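PDB 4Z0C: toll-like receptor 13 from Mus musculus, which recognises bacterial 23S ribosomal RNA as an innate immune receptor and signals through MYD88 and TRAF6 to activate NF-kappa-B. Local coordinates for residues 209-214 against 257-262; 298-303 against 325-330; 569-574 against 600-605. All coordinates share one frame; numbering follows the deposited sequence.

All three contacts lie in the leucine-rich-repeat ectodomain, a curved solenoid of stacked parallel strands. Contacts 1 and 3 join loops; contact 2 joins a helix to a loop. Contacts 1 and 2 are on the same side of the chain's centre, with centres about 25 Å apart and nearest atoms about 11 Å apart. Contact 3 is on the opposite side, its centre about 61 Å from that of contact 1 and about 63 Å from that of contact 2. No two of them touch. Measured from nearest atoms, the bound RNA is about 8 Å from contact 3, about 12 Å from contact 1 and about 26 Å from contact 2. Contacts 1 and 2 border sugars attached to the protein.

Contact 1. Residues 209-214 against 257-262; sequences ASRNGN and SNWELR. With NAG (2-acetamido-2-deoxy-beta-D-glucopyranose), chain O.
R211 and W259 mark the closest backbone approach, with their CA atoms 6.8 Å apart. Both segments are irregular where they meet, and no hydrogen bond crosses. R211 has the left-handed backbone conformation, with positive phi and psi. W259 reaches across with CG anti to its backbone N, chi1 -167°. Its six-membered ring takes R211 CB over one face, offset toward the rim. This is a CH-pi contact: R211 CB is 4.2 Å from the centroid of the W259 six-membered ring. W259 CZ3 also comes within 3.7 Å of R211 C, so the indole packs on backbone as well as side chain. G213 N lies at the ring edge, 3.9 Å from W259 CZ3. The arginine chain bends at chi3. This brings W259 CZ2 over one face of the guanidinium, 3.9 Å from R211 NH2, with the two planes 43° apart. Beyond the indole, L261 CB packs 3.7 Å from C8 of the NAG of chain O. In the fold, the two segments follow strands 206-208 and 253-255, in LRR 8 and LRR 10. N212 bonds to F186 O and L191 N, as in the asparagine ladder of such repeats. Strand 230-232 runs between, and backbone bonds from R211 to S234 and from S257 to G235 tie both loops to the loop that follows it.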
loop_
_atom_site.group_PDB
_atom_site.type_symbol
_atom_site.label_atom_id
_atom_site.label_comp_id
_atom_site.label_asym_id
_atom_site.label_seq_id
_atom_site.Cartn_x
_atom_site.Cartn_y
_atom_site.Cartn_z
ATOM N N ALA A 209 -1.569 30.586 32.275
ATOM C CA ALA A 209 -2.815 31.310 32.068
ATOM C C ALA A 209 -3.007 31.480 30.574
ATOM O O ALA A 209 -3.691 32.392 30.126
ATOM C CB ALA A 209 -2.789 32.672 32.778
ATOM N N SER A 210 -2.424 30.561 29.810
ATOM C CA SER A 210 -2.446 30.611 28.355
ATOM C C SER A 210 -3.853 30.518 27.742
ATOM O O SER A 210 -4.758 29.945 28.335
ATOM C CB SER A 210 -1.541 29.514 27.791
ATOM O OG SER A 210 -2.315 28.482 27.227
ATOM N N ARG A 211 -4.022 31.128 26.568
ATOM C CA ARG A 211 -5.265 31.080 25.787
ATOM C C ARG A 211 -6.509 31.511 26.562
ATOM O O ARG A 211 -7.496 30.779 26.600
ATOM C CB ARG A 211 -5.485 29.669 25.215
ATOM C CG ARG A 211 -4.259 29.059 24.525
ATOM C CD ARG A 211 -4.402 27.543 24.404
ATOM N NE ARG A 211 -5.255 27.229 23.273
ATOM C CZ ARG A 211 -6.532 26.875 23.365
ATOM N NH1 ARG A 211 -7.122 26.769 24.553
ATOM N NH2 ARG A 211 -7.220 26.626 22.256
ATOM N N ASN A 212 -6.494 32.714 27.128
ATOM C CA ASN A 212 -7.601 33.152 27.984
ATOM C C ASN A 212 -8.580 34.206 27.464
ATOM O O ASN A 212 -9.197 34.911 28.256
ATOM C CB ASN A 212 -7.103 33.554 29.382
ATOM C CG ASN A 212 -7.103 32.391 30.362
ATOM O OD1 ASN A 212 -8.105 32.124 31.030
ATOM N ND2 ASN A 212 -5.973 31.710 30.468
ATOM N N GLY A 213 -8.744 34.323 26.155
ATOM C CA GLY A 213 -9.825 35.155 25.657
ATOM C C GLY A 213 -9.460 36.464 24.988
ATOM O O GLY A 213 -8.287 36.755 24.744
ATOM N N ASN A 214 -10.487 37.257 24.693
ATOM C CA ASN A 214 -10.315 38.496 23.942
ATOM C C ASN A 214 -9.900 39.696 24.796
ATOM O O ASN A 214 -8.979 40.430 24.442
ATOM C CB ASN A 214 -11.614 38.825 23.200
ATOM C CG ASN A 214 -11.939 37.816 22.108
ATOM O OD1 ASN A 214 -12.934 37.095 22.199
ATOM N ND2 ASN A 214 -11.105 37.762 21.074
ATOM N N SER A 257 4.054 33.815 23.438
ATOM C CA SER A 257 3.543 33.655 22.066
ATOM C C SER A 257 2.161 34.274 21.843
ATOM O O SER A 257 1.343 34.334 22.752
ATOM C CB SER A 257 3.474 32.165 21.717
ATOM O OG SER A 257 4.705 31.508 22.000
ATOM N N ASN A 258 1.885 34.704 20.620
ATOM C CA ASN A 258 0.545 35.182 20.284
ATOM C C ASN A 258 -0.419 34.006 20.188
ATOM O O ASN A 258 0.017 32.862 20.061
ATOM C CB ASN A 258 0.559 35.896 18.932
ATOM C CG ASN A 258 1.311 37.195 18.970
ATOM O OD1 ASN A 258 1.378 37.856 20.007
ATOM N ND2 ASN A 258 1.898 37.570 17.835
ATOM N N TRP A 259 -1.720 34.287 20.174
ATOM C CA TRP A 259 -2.691 33.249 19.849
ATOM C C TRP A 259 -2.655 32.971 18.346
ATOM O O TRP A 259 -2.520 31.819 17.928
ATOM C CB TRP A 259 -4.106 33.648 20.255
ATOM C CG TRP A 259 -5.061 32.490 20.210
ATOM C CD1 TRP A 259 -5.118 31.501 19.267
ATOM C CD2 TRP A 259 -6.061 32.168 21.185
ATOM N NE1 TRP A 259 -6.104 30.601 19.580
ATOM C CE2 TRP A 259 -6.699 30.984 20.754
ATOM C CE3 TRP A 259 -6.491 32.773 22.377
ATOM C CZ2 TRP A 259 -7.745 30.391 21.474
ATOM C CZ3 TRP A 259 -7.530 32.184 23.088
ATOM C CH2 TRP A 259 -8.145 31.006 22.634
ATOM N N GLU A 260 -2.799 34.039 17.557
ATOM C CA GLU A 260 -2.766 33.986 16.094
ATOM C C GLU A 260 -1.758 34.977 15.508
ATOM O O GLU A 260 -1.350 35.932 16.166
ATOM C CB GLU A 260 -4.152 34.269 15.503
ATOM C CG GLU A 260 -5.183 33.192 15.766
ATOM C CD GLU A 260 -4.771 31.837 15.202
ATOM O OE1 GLU A 260 -4.013 31.814 14.203
ATOM O OE2 GLU A 260 -5.212 30.799 15.756
ATOM N N LEU A 261 -1.359 34.723 14.268
ATOM C CA LEU A 261 -0.393 35.547 13.565
ATOM C C LEU A 261 -0.900 36.983 13.423
ATOM O O LEU A 261 -0.112 37.935 13.492
ATOM C CB LEU A 261 -0.088 34.930 12.182
ATOM C CG LEU A 261 0.446 33.487 12.170
ATOM C CD1 LEU A 261 0.639 32.933 10.740
ATOM C CD2 LEU A 261 1.744 33.382 12.938
ATOM N N ARG A 262 -2.215 37.123 13.224
ATOM C CA ARG A 262 -2.887 38.424 13.100
ATOM C C ARG A 262 -2.463 39.409 14.177
ATOM O O ARG A 262 -2.359 40.605 13.921
ATOM C CB ARG A 262 -4.405 38.271 13.219
ATOM C CG ARG A 262 -5.123 37.798 11.991
ATOM C CD ARG A 262 -6.622 37.718 12.262
ATOM N NE ARG A 262 -6.899 36.940 13.467
ATOM C CZ ARG A 262 -7.028 35.612 13.493
ATOM N NH1 ARG A 262 -7.274 34.989 14.643
ATOM N NH2 ARG A 262 -6.907 34.906 12.371
HETATM C C1 NAG O . 2.956 40.269 10.629
HETATM C C2 NAG O . 1.572 39.911 10.133
HETATM C C3 NAG O . 1.159 41.099 9.284
HETATM C C4 NAG O . 1.187 42.374 10.155
HETATM C C5 NAG O . 2.350 42.415 11.179
HETATM C C6 NAG O . 2.055 43.298 12.388
HETATM C C7 NAG O . 0.626 37.747 9.523
HETATM C C8 NAG O . 0.905 36.403 8.932
HETATM N N2 NAG O . 1.603 38.637 9.437
HETATM O O3 NAG O . -0.114 40.847 8.731
HETATM O O4 NAG O . 1.269 43.510 9.310
HETATM O O5 NAG O . 2.718 41.145 11.694
HETATM O O6 NAG O . 3.146 43.210 13.279
HETATM O O7 NAG O . -0.464 37.976 10.031
#

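Contact 2. Residues 298-303 against 325-330; sequences QLAKCT and NALPSL. With NAG (2-acetamido-2-deoxy-beta-D-glucopyranose), chain G.
A300, A326 and L327 meet without any flat side chain between them, so no ring or amide face is used. The flat groups at the interface are backbone carbonyls. A300 O and A326 O come within 3.2 Å of each other. Both are acceptors, so this is not a hydrogen bond, and the pair is expected to be mildly unfavourable. Apolar packing carries the contact instead. The two alanine methyls meet tip to tip, with A300 CB 3.5 Å from A326 CB. Such small side chains allow a close backbone approach, and the CA atoms of A300 and A326 are 5.2 Å apart. L327 comes in alongside. L327 CG is 3.8 Å and L327 CD1 3.9 Å from A300 CB. The other branch turns to the end of 298-303, where L327 CD2 is 4.3 Å from T303 CG2. One leucine therefore touches A300 and T303 with different methyls. Its backbone starts a type I turn, closed by a bond from L330 N to L327 O of 3.1 Å. The two central residues of the turn, P328 and S329, border the NAG of chain G, with P328 O 3.7 Å from NAG C8. S329 OG sits between the backbone N and the carbonyl carbon, chi1 56°, and bonds to L305 O. In the fold, 298-303 lies on the last part of helix 293-302 and runs on to T303. The segment 325-330 lies in the loop between strands 318-319 and 332-334. C302 joins its helix to helix 268-275 through the disulfide with C272. L299 packs on L275 of that second helix and also on L308. L327 and L330 reach L308 too, so strand 307-309 lies beneath both segments.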
loop_
_atom_site.group_PDB
_atom_site.type_symbol
_atom_site.label_atom_id
_atom_site.label_comp_id
_atom_site.label_asym_id
_atom_site.label_seq_id
_atom_site.Cartn_x
_atom_site.Cartn_y
_atom_site.Cartn_z
ATOM N N GLN A 298 17.395 42.716 19.020
ATOM C CA GLN A 298 17.114 43.456 20.236
ATOM C C GLN A 298 17.024 42.511 21.429
ATOM O O GLN A 298 17.667 42.740 22.457
ATOM C CB GLN A 298 15.816 44.248 20.095
ATOM C CG GLN A 298 15.752 45.099 18.840
ATOM C CD GLN A 298 14.534 45.996 18.818
ATOM O OE1 GLN A 298 13.719 45.937 17.894
ATOM N NE2 GLN A 298 14.404 46.846 19.840
ATOM N N LEU A 299 16.263 41.431 21.258
ATOM C CA LEU A 299 16.092 40.407 22.275
ATOM C C LEU A 299 17.442 39.899 22.758
ATOM O O LEU A 299 17.668 39.782 23.956
ATOM C CB LEU A 299 15.265 39.255 21.704
ATOM C CG LEU A 299 14.933 38.066 22.604
ATOM C CD1 LEU A 299 14.264 38.513 23.899
ATOM C CD2 LEU A 299 14.032 37.090 21.855
ATOM N N ALA A 300 18.352 39.646 21.822
ATOM C CA ALA A 300 19.697 39.167 22.149
ATOM C C ALA A 300 20.467 40.053 23.140
ATOM O O ALA A 300 21.373 39.582 23.826
ATOM C CB ALA A 300 20.502 38.991 20.878
ATOM N N LYS A 301 20.114 41.336 23.197
ATOM C CA LYS A 301 20.748 42.282 24.117
ATOM C C LYS A 301 20.139 42.237 25.523
ATOM O O LYS A 301 20.850 42.298 26.522
ATOM C CB LYS A 301 20.666 43.702 23.543
ATOM C CG LYS A 301 21.685 43.969 22.456
ATOM C CD LYS A 301 21.080 44.685 21.261
ATOM C CE LYS A 301 20.934 46.175 21.475
ATOM N NZ LYS A 301 20.762 46.861 20.155
ATOM N N CYS A 302 18.820 42.081 25.579
ATOM C CA CYS A 302 18.068 42.081 26.827
ATOM C C CYS A 302 18.237 40.835 27.660
ATOM O O CYS A 302 17.664 40.735 28.744
ATOM C CB CYS A 302 16.577 42.212 26.525
ATOM S SG CYS A 302 16.078 43.849 26.002
ATOM N N THR A 303 18.975 39.854 27.162
ATOM C CA THR A 303 18.800 38.535 27.745
ATOM C C THR A 303 19.989 37.580 27.603
ATOM O O THR A 303 20.896 37.824 26.823
ATOM C CB THR A 303 17.507 37.927 27.186
ATOM O OG1 THR A 303 16.976 37.009 28.147
ATOM C CG2 THR A 303 17.759 37.252 25.834
ATOM N N ASN A 325 24.059 36.445 16.902
ATOM C CA ASN A 325 25.431 36.557 17.396
ATOM C C ASN A 325 25.595 37.161 18.793
ATOM O O ASN A 325 26.601 36.918 19.462
ATOM C CB ASN A 325 26.357 37.197 16.362
ATOM C CG ASN A 325 26.622 36.271 15.179
ATOM O OD1 ASN A 325 26.415 35.054 15.268
ATOM N ND2 ASN A 325 27.080 36.838 14.067
ATOM N N ALA A 326 24.613 37.938 19.237
ATOM C CA ALA A 326 24.645 38.462 20.599
ATOM C C ALA A 326 24.015 37.460 21.573
ATOM O O ALA A 326 23.753 37.775 22.736
ATOM C CB ALA A 326 23.948 39.812 20.676
ATOM N N LEU A 327 23.777 36.244 21.094
ATOM C CA LEU A 327 23.227 35.190 21.938
ATOM C C LEU A 327 24.104 33.938 22.029
ATOM O O LEU A 327 23.612 32.829 21.865
ATOM C CB LEU A 327 21.820 34.819 21.464
ATOM C CG LEU A 327 20.681 35.494 22.229
ATOM C CD1 LEU A 327 19.338 35.334 21.548
ATOM C CD2 LEU A 327 20.610 34.921 23.649
ATOM N N PRO A 328 25.407 34.103 22.326
ATOM C CA PRO A 328 26.290 32.928 22.299
ATOM C C PRO A 328 25.969 31.886 23.378
ATOM O O PRO A 328 26.562 30.807 23.375
ATOM C CB PRO A 328 27.672 33.535 22.562
ATOM C CG PRO A 328 27.390 34.743 23.390
ATOM C CD PRO A 328 26.102 35.300 22.854
ATOM N N SER A 329 25.062 32.205 24.297
ATOM C CA SER A 329 24.704 31.272 25.360
ATOM C C SER A 329 23.771 30.154 24.876
ATOM O O SER A 329 23.632 29.134 25.555
ATOM C CB SER A 329 24.049 32.000 26.524
ATOM O OG SER A 329 22.917 32.733 26.088
ATOM N N LEU A 330 23.128 30.360 23.725
ATOM C CA LEU A 330 22.138 29.409 23.190
ATOM C C LEU A 330 22.599 27.961 23.107
ATOM O O LEU A 330 23.631 27.654 22.497
ATOM C CB LEU A 330 21.633 29.841 21.813
ATOM C CG LEU A 330 20.507 30.871 21.814
ATOM C CD1 LEU A 330 20.196 31.289 20.385
ATOM C CD2 LEU A 330 19.270 30.288 22.488
HETATM C C1 NAG G . 29.415 27.295 26.651
HETATM C C2 NAG G . 29.365 28.487 27.625
HETATM C C3 NAG G . 30.405 28.338 28.745
HETATM C C4 NAG G . 30.371 26.936 29.361
HETATM C C5 NAG G . 30.407 25.848 28.277
HETATM C C6 NAG G . 30.418 24.386 28.790
HETATM C C7 NAG G . 28.633 30.760 27.003
HETATM C C8 NAG G . 28.802 31.908 26.062
HETATM N N2 NAG G . 29.522 29.761 26.924
HETATM O O3 NAG G . 30.196 29.302 29.758
HETATM O O4 NAG G . 31.463 26.802 30.247
HETATM O O5 NAG G . 29.347 26.069 27.366
HETATM O O6 NAG G . 29.259 23.926 29.475
HETATM O O7 NAG G . 27.702 30.796 27.801
#

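Contact 3. Residues 569-574 against 600-605; sequences HQFDPL and QNLKRL
L602 is the centre of an inverse gamma turn, and its side chain packs against two backbone carbonyl oxygens. L602 CD2 is 3.4 Å from L574 O and 3.8 Å from F571 O. L602 CG is anti to its own carbonyl carbon, chi1 -55°, and the two methyls part toward different neighbours. L602 CD2 also meets the L574 side chain, 4.1 Å from L574 CB. L602 CD1 goes to the phenyl ring, 4.0 Å from F571 CD2. F571 O is already an acceptor, bonded to L574 N in the type I turn from F571 to L574. Polar groups meet beside this apolar patch. D572 OD1 and N601 OD1 are 3.8 Å apart, two oxygens with no bond between them. Their side chains cross at about a right angle. The carboxylate and amide planes are 48° apart. One water links the two segments, accepting from N601 N at 2.9 Å and lying 3.1 Å from D572 OD1, to which it can donate. F571 also packs on L556 and L580, and L574 on L556, so these side chains continue the hydrophobic interior behind strands 555-557 and 579-581. Segment 569-574 overlaps the end of LRR 22 and 600-605 the start of LRR 24. The chemistry is thus a division of labour. Leucine and phenylalanine carbons hold the buried side together. The polar side has no direct hydrogen bond across it, and there a water supplies the connection to the backbone N-H that the aspartate does not make directly.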
loop_
_atom_site.group_PDB
_atom_site.type_symbol
_atom_site.label_atom_id
_atom_site.label_comp_id
_atom_site.label_asym_id
_atom_site.label_seq_id
_atom_site.Cartn_x
_atom_site.Cartn_y
_atom_site.Cartn_z
ATOM N N HIS A 569 10.182 -27.159 6.111
ATOM C CA HIS A 569 10.705 -27.042 7.473
ATOM C C HIS A 569 11.444 -25.722 7.683
ATOM O O HIS A 569 12.558 -25.678 8.219
ATOM C CB HIS A 569 11.565 -28.250 7.823
ATOM C CG HIS A 569 10.761 -29.478 8.126
ATOM N ND1 HIS A 569 11.167 -30.747 7.773
ATOM C CD2 HIS A 569 9.557 -29.622 8.734
ATOM C CE1 HIS A 569 10.255 -31.622 8.163
ATOM N NE2 HIS A 569 9.267 -30.965 8.744
ATOM N N GLN A 570 10.772 -24.649 7.275
ATOM C CA GLN A 570 11.322 -23.294 7.263
ATOM C C GLN A 570 11.753 -22.759 8.625
ATOM O O GLN A 570 12.658 -21.935 8.693
ATOM C CB GLN A 570 10.323 -22.333 6.616
ATOM C CG GLN A 570 10.345 -22.362 5.091
ATOM C CD GLN A 570 9.333 -23.311 4.447
ATOM O OE1 GLN A 570 8.747 -24.188 5.093
ATOM N NE2 GLN A 570 9.121 -23.124 3.144
ATOM N N PHE A 571 11.116 -23.218 9.704
ATOM C CA PHE A 571 11.439 -22.717 11.039
ATOM C C PHE A 571 12.574 -23.473 11.732
ATOM O O PHE A 571 12.967 -23.113 12.833
ATOM C CB PHE A 571 10.197 -22.679 11.942
ATOM C CG PHE A 571 9.171 -21.671 11.507
ATOM C CD1 PHE A 571 9.524 -20.626 10.652
ATOM C CD2 PHE A 571 7.858 -21.772 11.930
ATOM C CE1 PHE A 571 8.577 -19.705 10.233
ATOM C CE2 PHE A 571 6.905 -20.855 11.515
ATOM C CZ PHE A 571 7.261 -19.825 10.666
ATOM N N ASP A 572 13.124 -24.490 11.077
ATOM C CA ASP A 572 14.186 -25.291 11.694
ATOM C C ASP A 572 15.408 -24.532 12.199
ATOM O O ASP A 572 15.984 -24.920 13.219
ATOM C CB ASP A 572 14.614 -26.444 10.788
ATOM C CG ASP A 572 13.720 -27.670 10.927
ATOM O OD1 ASP A 572 12.618 -27.554 11.517
ATOM O OD2 ASP A 572 14.116 -28.749 10.421
ATOM N N PRO A 573 15.819 -23.455 11.500
ATOM C CA PRO A 573 16.966 -22.700 12.026
ATOM C C PRO A 573 16.637 -21.851 13.249
ATOM O O PRO A 573 17.568 -21.459 13.947
ATOM C CB PRO A 573 17.353 -21.785 10.850
ATOM C CG PRO A 573 16.774 -22.448 9.634
ATOM C CD PRO A 573 15.509 -23.061 10.108
ATOM N N LEU A 574 15.356 -21.585 13.498
ATOM C CA LEU A 574 14.941 -20.631 14.532
ATOM C C LEU A 574 14.913 -21.189 15.957
ATOM O O LEU A 574 13.876 -21.154 16.622
ATOM C CB LEU A 574 13.565 -20.057 14.190
ATOM C CG LEU A 574 13.389 -19.422 12.808
ATOM C CD1 LEU A 574 12.011 -18.778 12.716
ATOM C CD2 LEU A 574 14.497 -18.396 12.509
ATOM N N GLN A 600 8.340 -28.199 15.153
ATOM C CA GLN A 600 9.099 -29.193 15.918
ATOM C C GLN A 600 10.322 -28.680 16.658
ATOM O O GLN A 600 10.644 -29.163 17.737
ATOM C CB GLN A 600 9.519 -30.346 15.027
ATOM C CG GLN A 600 8.478 -31.420 14.918
ATOM C CD GLN A 600 9.012 -32.644 14.220
ATOM O OE1 GLN A 600 9.861 -32.543 13.322
ATOM N NE2 GLN A 600 8.544 -33.811 14.641
ATOM N N ASN A 601 11.017 -27.711 16.090
ATOM C CA ASN A 601 12.243 -27.254 16.727
ATOM C C ASN A 601 12.067 -26.053 17.653
ATOM O O ASN A 601 13.009 -25.619 18.319
ATOM C CB ASN A 601 13.307 -26.981 15.677
ATOM C CG ASN A 601 14.165 -28.180 15.432
ATOM O OD1 ASN A 601 13.735 -29.135 14.791
ATOM N ND2 ASN A 601 15.377 -28.162 15.966
ATOM N N LEU A 602 10.854 -25.523 17.687
ATOM C CA LEU A 602 10.594 -24.302 18.410
ATOM C C LEU A 602 10.344 -24.630 19.873
ATOM O O LEU A 602 9.260 -24.394 20.410
ATOM C CB LEU A 602 9.429 -23.529 17.787
ATOM C CG LEU A 602 9.525 -23.177 16.297
ATOM C CD1 LEU A 602 8.365 -22.268 15.885
ATOM C CD2 LEU A 602 10.874 -22.537 15.954
ATOM N N LYS A 603 11.363 -25.208 20.498
ATOM C CA LYS A 603 11.255 -25.682 21.864
ATOM C C LYS A 603 11.338 -24.542 22.875
ATOM O O LYS A 603 10.994 -24.736 24.041
ATOM C CB LYS A 603 12.322 -26.739 22.143
ATOM C CG LYS A 603 11.950 -28.103 21.595
ATOM C CD LYS A 603 13.123 -28.758 20.921
ATOM C CE LYS A 603 12.708 -30.020 20.198
ATOM N NZ LYS A 603 13.843 -30.543 19.381
ATOM N N ARG A 604 11.739 -23.353 22.419
ATOM C CA ARG A 604 11.768 -22.177 23.292
ATOM C C ARG A 604 10.634 -21.194 23.014
ATOM O O ARG A 604 10.651 -20.094 23.536
ATOM C CB ARG A 604 13.083 -21.405 23.186
ATOM C CG ARG A 604 14.170 -21.801 24.148
ATOM C CD ARG A 604 15.484 -21.241 23.644
ATOM N NE ARG A 604 16.656 -21.926 24.178
ATOM C CZ ARG A 604 17.057 -23.131 23.781
ATOM N NH1 ARG A 604 16.384 -23.784 22.842
ATOM N NH2 ARG A 604 18.136 -23.681 24.319
ATOM N N LEU A 605 9.662 -21.565 22.187
ATOM C CA LEU A 605 8.584 -20.636 21.877
ATOM C C LEU A 605 7.722 -20.340 23.112
ATOM O O LEU A 605 7.229 -21.253 23.766
ATOM C CB LEU A 605 7.720 -21.153 20.721
ATOM C CG LEU A 605 6.773 -20.124 20.067
ATOM C CD1 LEU A 605 7.527 -19.070 19.289
ATOM C CD2 LEU A 605 5.735 -20.787 19.175
HETATM O O HOH W 1 10.859 -26.115 13.630
#